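Local coordinates for protein piwi (Drosophila melanogaster, PDB 6KR6) that binds piRNAs of 24 to 30 nucleotides, most of them derived from transposons, and with them directs the repression of transposable elements, at residues Gln407-Phe412 / Met567-Leu572; Gly574-Gly579 / Leu596-Asp601. All blocks are in the same frame, centred on the assembly; numbering follows the deposited sequence.

Interaction 1. Residues Gln407-Phe412 / Met567-Leu572; sequences QQNIVF and MIELPL
Val411 and Met567 meet edge to edge as a hydrogen-bonded antiparallel pair of strand 409-411 and the short, weakly bonded strand 567-568. Val411 N gives its hydrogen to Met567 O at 2.7 Å, with the donor in the carbonyl plane, and Met567 N returns a more bent bond to Val411 O at 3.2 Å. The branched valine suits an extended chain, and its CG2, anti to the carbonyl carbon, lies beside the same carbonyl, 3.4 Å from Met567 O. Met567 leaves the seam: its chain folds back until SD takes a weak bond from Ile568 N, while its end turns away from Val411. Ile568 reaches the other way. With CG1 anti to its backbone N (chi1 -173°) and the chain bent at the next bond, CD1 comes over the other strand, 3.5 Å from Gln408 CB and near Asn409 O; isoleucine suits the place because its longer branch reaches the neighbouring backbone. Further on, Asn409 and Glu569 run side by side and point the same way, their amide and carboxylate planes at 90° to each other. One weak bond joins them, from Asn409 ND2 to Glu569 OE1 at 3.4 Å. The stronger partner of Glu569 is Lys416, which forms a salt bridge with OE2; Gln408 OE1 accepts a hydrogen bond from Lys763. Strand 409-411 is the middle member of a small three-stranded antiparallel sheet, with strand 416-418 along its other edge. Helix 754-764 packs against Gln408 and Ile568, and Leu602 of helix 601-605 touches Met567.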
loop_
_atom_site.group_PDB
_atom_site.type_symbol
_atom_site.label_atom_id
_atom_site.label_comp_id
_atom_site.label_asym_id
_atom_site.label_seq_id
_atom_site.Cartn_x
_atom_site.Cartn_y
_atom_site.Cartn_z
ATOM N N GLN A 407 -24.291 4.980 -11.526
ATOM C CA GLN A 407 -24.574 3.884 -10.610
ATOM C C GLN A 407 -24.733 2.577 -11.375
ATOM O O GLN A 407 -25.295 2.542 -12.472
ATOM C CB GLN A 407 -25.843 4.175 -9.810
ATOM C CG GLN A 407 -25.787 5.443 -8.980
ATOM C CD GLN A 407 -27.087 5.710 -8.251
ATOM O OE1 GLN A 407 -27.302 6.798 -7.714
ATOM N NE2 GLN A 407 -27.965 4.715 -8.228
ATOM N N GLN A 408 -24.231 1.498 -10.787
ATOM C CA GLN A 408 -24.309 0.175 -11.383
ATOM C C GLN A 408 -25.460 -0.616 -10.771
ATOM O O GLN A 408 -25.920 -0.332 -9.661
ATOM C CB GLN A 408 -22.988 -0.574 -11.200
ATOM C CG GLN A 408 -21.786 0.147 -11.791
ATOM C CD GLN A 408 -21.934 0.411 -13.277
ATOM O OE1 GLN A 408 -21.899 -0.512 -14.090
ATOM N NE2 GLN A 408 -22.105 1.677 -13.639
ATOM N N ASN A 409 -25.926 -1.616 -11.514
ATOM C CA ASN A 409 -27.087 -2.409 -11.127
ATOM C C ASN A 409 -26.651 -3.738 -10.522
ATOM O O ASN A 409 -25.911 -4.502 -11.149
ATOM C CB ASN A 409 -28.002 -2.655 -12.328
ATOM C CG ASN A 409 -28.951 -1.500 -12.585
ATOM O OD1 ASN A 409 -29.577 -0.978 -11.663
ATOM N ND2 ASN A 409 -29.059 -1.094 -13.845
ATOM N N ILE A 410 -27.125 -4.010 -9.310
ATOM C CA ILE A 410 -26.867 -5.258 -8.606
ATOM C C ILE A 410 -28.023 -6.208 -8.885
ATOM O O ILE A 410 -29.187 -5.867 -8.644
ATOM C CB ILE A 410 -26.703 -5.014 -7.095
ATOM C CG1 ILE A 410 -25.891 -3.740 -6.847
ATOM C CG2 ILE A 410 -26.030 -6.196 -6.434
ATOM C CD1 ILE A 410 -24.483 -3.784 -7.406
ATOM N N VAL A 411 -27.703 -7.401 -9.380
ATOM C CA VAL A 411 -28.692 -8.363 -9.856
ATOM C C VAL A 411 -28.918 -9.427 -8.792
ATOM O O VAL A 411 -27.969 -9.883 -8.143
ATOM C CB VAL A 411 -28.232 -9.003 -11.182
ATOM C CG1 VAL A 411 -29.299 -9.930 -11.739
ATOM C CG2 VAL A 411 -27.862 -7.926 -12.196
ATOM N N PHE A 412 -30.177 -9.832 -8.610
ATOM C CA PHE A 412 -30.544 -10.942 -7.747
ATOM C C PHE A 412 -31.415 -11.900 -8.551
ATOM O O PHE A 412 -31.712 -11.664 -9.727
ATOM C CB PHE A 412 -31.292 -10.455 -6.499
ATOM C CG PHE A 412 -30.466 -9.601 -5.575
ATOM C CD1 PHE A 412 -29.949 -10.127 -4.403
ATOM C CD2 PHE A 412 -30.221 -8.270 -5.869
ATOM C CE1 PHE A 412 -29.197 -9.346 -3.542
ATOM C CE2 PHE A 412 -29.466 -7.484 -5.014
ATOM C CZ PHE A 412 -28.955 -8.024 -3.848
ATOM N N MET A 567 -24.827 -10.234 -8.589
ATOM C CA MET A 567 -23.993 -10.133 -9.779
ATOM C C MET A 567 -24.173 -8.750 -10.391
ATOM O O MET A 567 -25.165 -8.060 -10.140
ATOM C CB MET A 567 -24.333 -11.252 -10.782
ATOM C CG MET A 567 -23.593 -11.234 -12.128
ATOM S SD MET A 567 -21.792 -11.142 -12.047
ATOM C CE MET A 567 -21.413 -12.405 -10.843
ATOM N N ILE A 568 -23.187 -8.345 -11.181
ATOM C CA ILE A 568 -23.187 -7.060 -11.852
ATOM C C ILE A 568 -23.568 -7.275 -13.312
ATOM O O ILE A 568 -23.442 -8.374 -13.862
ATOM C CB ILE A 568 -21.806 -6.376 -11.717
ATOM C CG1 ILE A 568 -21.826 -4.947 -12.263
ATOM C CG2 ILE A 568 -20.731 -7.200 -12.410
ATOM C CD1 ILE A 568 -22.851 -4.066 -11.612
ATOM N N GLU A 569 -24.066 -6.217 -13.950
ATOM C CA GLU A 569 -24.312 -6.238 -15.389
ATOM C C GLU A 569 -22.975 -6.197 -16.121
ATOM O O GLU A 569 -22.258 -5.194 -16.063
ATOM C CB GLU A 569 -25.197 -5.063 -15.793
ATOM C CG GLU A 569 -26.651 -5.196 -15.367
ATOM C CD GLU A 569 -27.482 -3.992 -15.765
ATOM O OE1 GLU A 569 -26.935 -2.869 -15.755
ATOM O OE2 GLU A 569 -28.675 -4.168 -16.094
ATOM N N LEU A 570 -22.637 -7.282 -16.814
ATOM C CA LEU A 570 -21.319 -7.442 -17.432
ATOM C C LEU A 570 -21.456 -7.628 -18.936
ATOM O O LEU A 570 -21.803 -8.729 -19.399
ATOM C CB LEU A 570 -20.585 -8.630 -16.814
ATOM C CG LEU A 570 -19.204 -8.975 -17.371
ATOM C CD1 LEU A 570 -18.233 -7.825 -17.157
ATOM C CD2 LEU A 570 -18.677 -10.252 -16.733
ATOM N N PRO A 571 -21.193 -6.594 -19.743
ATOM C CA PRO A 571 -21.323 -6.713 -21.207
ATOM C C PRO A 571 -20.032 -7.175 -21.881
ATOM O O PRO A 571 -19.474 -6.495 -22.749
ATOM C CB PRO A 571 -21.712 -5.286 -21.611
ATOM C CG PRO A 571 -20.977 -4.429 -20.628
ATOM C CD PRO A 571 -20.943 -5.202 -19.325
ATOM N N LEU A 572 -19.551 -8.350 -21.482
ATOM C CA LEU A 572 -18.354 -8.933 -22.076
ATOM C C LEU A 572 -18.471 -10.451 -22.054
ATOM O O LEU A 572 -18.985 -11.028 -21.093
ATOM C CB LEU A 572 -17.083 -8.485 -21.345
ATOM C CG LEU A 572 -16.432 -7.197 -21.852
ATOM C CD1 LEU A 572 -15.160 -6.900 -21.074
ATOM C CD2 LEU A 572 -16.142 -7.298 -23.342
#

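Interaction 2. Residues Gly574-Gly579 / Leu596-Asp601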
loop_
_atom_site.group_PDB
_atom_site.type_symbol
_atom_site.label_atom_id
_atom_site.label_comp_id
_atom_site.label_asym_id
_atom_site.label_seq_id
_atom_site.Cartn_x
_atom_site.Cartn_y
_atom_site.Cartn_z
ATOM N N GLY A 574 -16.666 -14.286 -22.433
ATOM C CA GLY A 574 -15.420 -15.012 -22.253
ATOM C C GLY A 574 -14.337 -14.246 -21.523
ATOM O O GLY A 574 -13.162 -14.333 -21.901
ATOM N N LEU A 575 -14.701 -13.504 -20.482
ATOM C CA LEU A 575 -13.749 -12.720 -19.707
ATOM C C LEU A 575 -13.445 -13.425 -18.395
ATOM O O LEU A 575 -14.362 -13.826 -17.669
ATOM C CB LEU A 575 -14.292 -11.315 -19.438
ATOM C CG LEU A 575 -13.681 -10.539 -18.268
ATOM C CD1 LEU A 575 -12.190 -10.296 -18.465
ATOM C CD2 LEU A 575 -14.412 -9.221 -18.061
ATOM N N MET A 576 -12.160 -13.575 -18.099
ATOM C CA MET A 576 -11.689 -14.097 -16.826
ATOM C C MET A 576 -10.934 -12.991 -16.106
ATOM O O MET A 576 -9.936 -12.478 -16.623
ATOM C CB MET A 576 -10.802 -15.323 -17.033
ATOM C CG MET A 576 -9.877 -15.648 -15.872
ATOM S SD MET A 576 -9.332 -17.364 -15.978
ATOM C CE MET A 576 -7.853 -17.326 -14.974
ATOM N N THR A 577 -11.420 -12.614 -14.929
ATOM C CA THR A 577 -10.785 -11.590 -14.113
ATOM C C THR A 577 -9.942 -12.264 -13.043
ATOM O O THR A 577 -10.441 -13.116 -12.301
ATOM C CB THR A 577 -11.825 -10.678 -13.461
ATOM O OG1 THR A 577 -12.817 -10.315 -14.428
ATOM C CG2 THR A 577 -11.163 -9.417 -12.932
ATOM N N ILE A 578 -8.667 -11.893 -12.971
ATOM C CA ILE A 578 -7.735 -12.477 -12.017
ATOM C C ILE A 578 -7.306 -11.409 -11.024
ATOM O O ILE A 578 -6.996 -10.274 -11.404
ATOM C CB ILE A 578 -6.502 -13.087 -12.707
ATOM C CG1 ILE A 578 -6.910 -14.002 -13.858
ATOM C CG2 ILE A 578 -5.674 -13.869 -11.703
ATOM C CD1 ILE A 578 -5.722 -14.574 -14.605
ATOM N N GLY A 579 -7.293 -11.781 -9.749
ATOM C CA GLY A 579 -6.680 -10.977 -8.713
ATOM C C GLY A 579 -5.586 -11.777 -8.032
ATOM O O GLY A 579 -5.632 -13.005 -7.990
ATOM N N LEU A 596 -4.248 -16.292 -5.471
ATOM C CA LEU A 596 -4.742 -15.965 -6.802
ATOM C C LEU A 596 -6.202 -16.379 -6.919
ATOM O O LEU A 596 -6.552 -17.535 -6.648
ATOM C CB LEU A 596 -3.909 -16.656 -7.886
ATOM C CG LEU A 596 -4.268 -16.302 -9.329
ATOM C CD1 LEU A 596 -3.046 -15.773 -10.064
ATOM C CD2 LEU A 596 -4.859 -17.500 -10.058
ATOM N N ILE A 597 -7.042 -15.430 -7.325
ATOM C CA ILE A 597 -8.473 -15.628 -7.509
ATOM C C ILE A 597 -8.795 -15.388 -8.976
ATOM O O ILE A 597 -8.210 -14.502 -9.605
ATOM C CB ILE A 597 -9.298 -14.683 -6.613
ATOM C CG1 ILE A 597 -8.656 -14.552 -5.229
ATOM C CG2 ILE A 597 -10.740 -15.163 -6.508
ATOM C CD1 ILE A 597 -8.564 -15.844 -4.451
ATOM N N ALA A 598 -9.727 -16.168 -9.519
ATOM C CA ALA A 598 -10.031 -16.112 -10.944
ATOM C C ALA A 598 -11.519 -16.330 -11.165
ATOM O O ALA A 598 -12.068 -17.344 -10.730
ATOM C CB ALA A 598 -9.219 -17.155 -11.712
ATOM N N SER A 599 -12.161 -15.391 -11.853
ATOM C CA SER A 599 -13.557 -15.549 -12.228
ATOM C C SER A 599 -13.674 -16.475 -13.436
ATOM O O SER A 599 -12.687 -16.805 -14.100
ATOM C CB SER A 599 -14.193 -14.196 -12.534
ATOM O OG SER A 599 -13.978 -13.825 -13.887
ATOM N N MET A 600 -14.909 -16.897 -13.727
ATOM C CA MET A 600 -15.178 -17.890 -14.767
ATOM C C MET A 600 -16.354 -17.424 -15.624
ATOM O O MET A 600 -17.439 -18.008 -15.570
ATOM C CB MET A 600 -15.458 -19.266 -14.158
ATOM C CG MET A 600 -14.377 -19.765 -13.228
ATOM S SD MET A 600 -13.812 -21.411 -13.683
ATOM C CE MET A 600 -12.085 -21.280 -13.247
ATOM N N ASP A 601 -16.126 -16.384 -16.424
ATOM C CA ASP A 601 -17.126 -15.873 -17.363
ATOM C C ASP A 601 -18.440 -15.586 -16.631
ATOM O O ASP A 601 -19.417 -16.334 -16.711
ATOM C CB ASP A 601 -17.329 -16.863 -18.515
ATOM C CG ASP A 601 -18.047 -16.248 -19.702
ATOM O OD1 ASP A 601 -18.378 -15.045 -19.647
ATOM O OD2 ASP A 601 -18.272 -16.970 -20.698
#
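Thr577 and Ser599 bond in an unusual way for facing strands. Ser599 N donates to Thr577 O at 2.9 Å, but the return bond runs from Thr577 N to the hydroxyl OG of Ser599, at 3.0 Å and almost straight (177°), where a regular antiparallel pair would use the serine carbonyl. A chi1 of 86° sets OG between the backbone N and carbonyl carbon of Ser599, turned to that amide. Serine suits the place because its one-carbon side chain holds a hydroxyl within range of the buried Thr577 N and satisfies it. Two residues along, Gly579 and Ile597 form a regular hydrogen-bonded pair, Gly579 N to Ile597 O and Ile597 N to Gly579 O, each 2.9 Å, and between the two pairs Ile578 faces Ala598. On that face Met576 stretches out so that CE reaches Ala598 CB at 3.5 Å, the small alanine admitting the long thioether. Ile578 CG2 lies obliquely against Leu596 CD1 at 3.6 Å. At the far end only weak bonds remain: Asp601 N to Leu575 O, and Gly574 N to Asp601 OD1, with Gly574 in a positive-phi conformation that favours glycine. Outside this shell, strand 646-652 runs parallel to 575-584 and bonds to its other edge, Ala632 of helix 625-640 covers Met576, and Val780 and Tyr783 of helix 779-795 lie against Thr577 and Ile597. This is the leading hairpin of the RNase H fold; Asp581, probably catalytic as in related Piwi proteins, follows Gly579 by two residues and shares a zinc ion with Asp652. The bonding implies a hairpin firm from that end through Thr577, and weak only around Gly574, Leu575 and Asp601.

How the interactions relate
Along the chain, strand 409-411 comes first and waits until residue 567 for its partner, so interaction 1 closes a loop of more than 150 residues. That loop carries the four-stranded parallel sheet with its helices, probably the MID domain of this Argonaute-family protein. Only after it has closed does the chain enter strand 575-584, turn, and return along 592-599, where interaction 2 closes a hairpin with a short connecting loop. The two contacts are therefore in series, neither enclosing nor crossing the other. Their centres are 16 Å apart, and Leu570 CD1 packs on Leu575 CD2 at 4.2 Å, so the segment leading out of the small sheet lies against the first strand of the RNase H core.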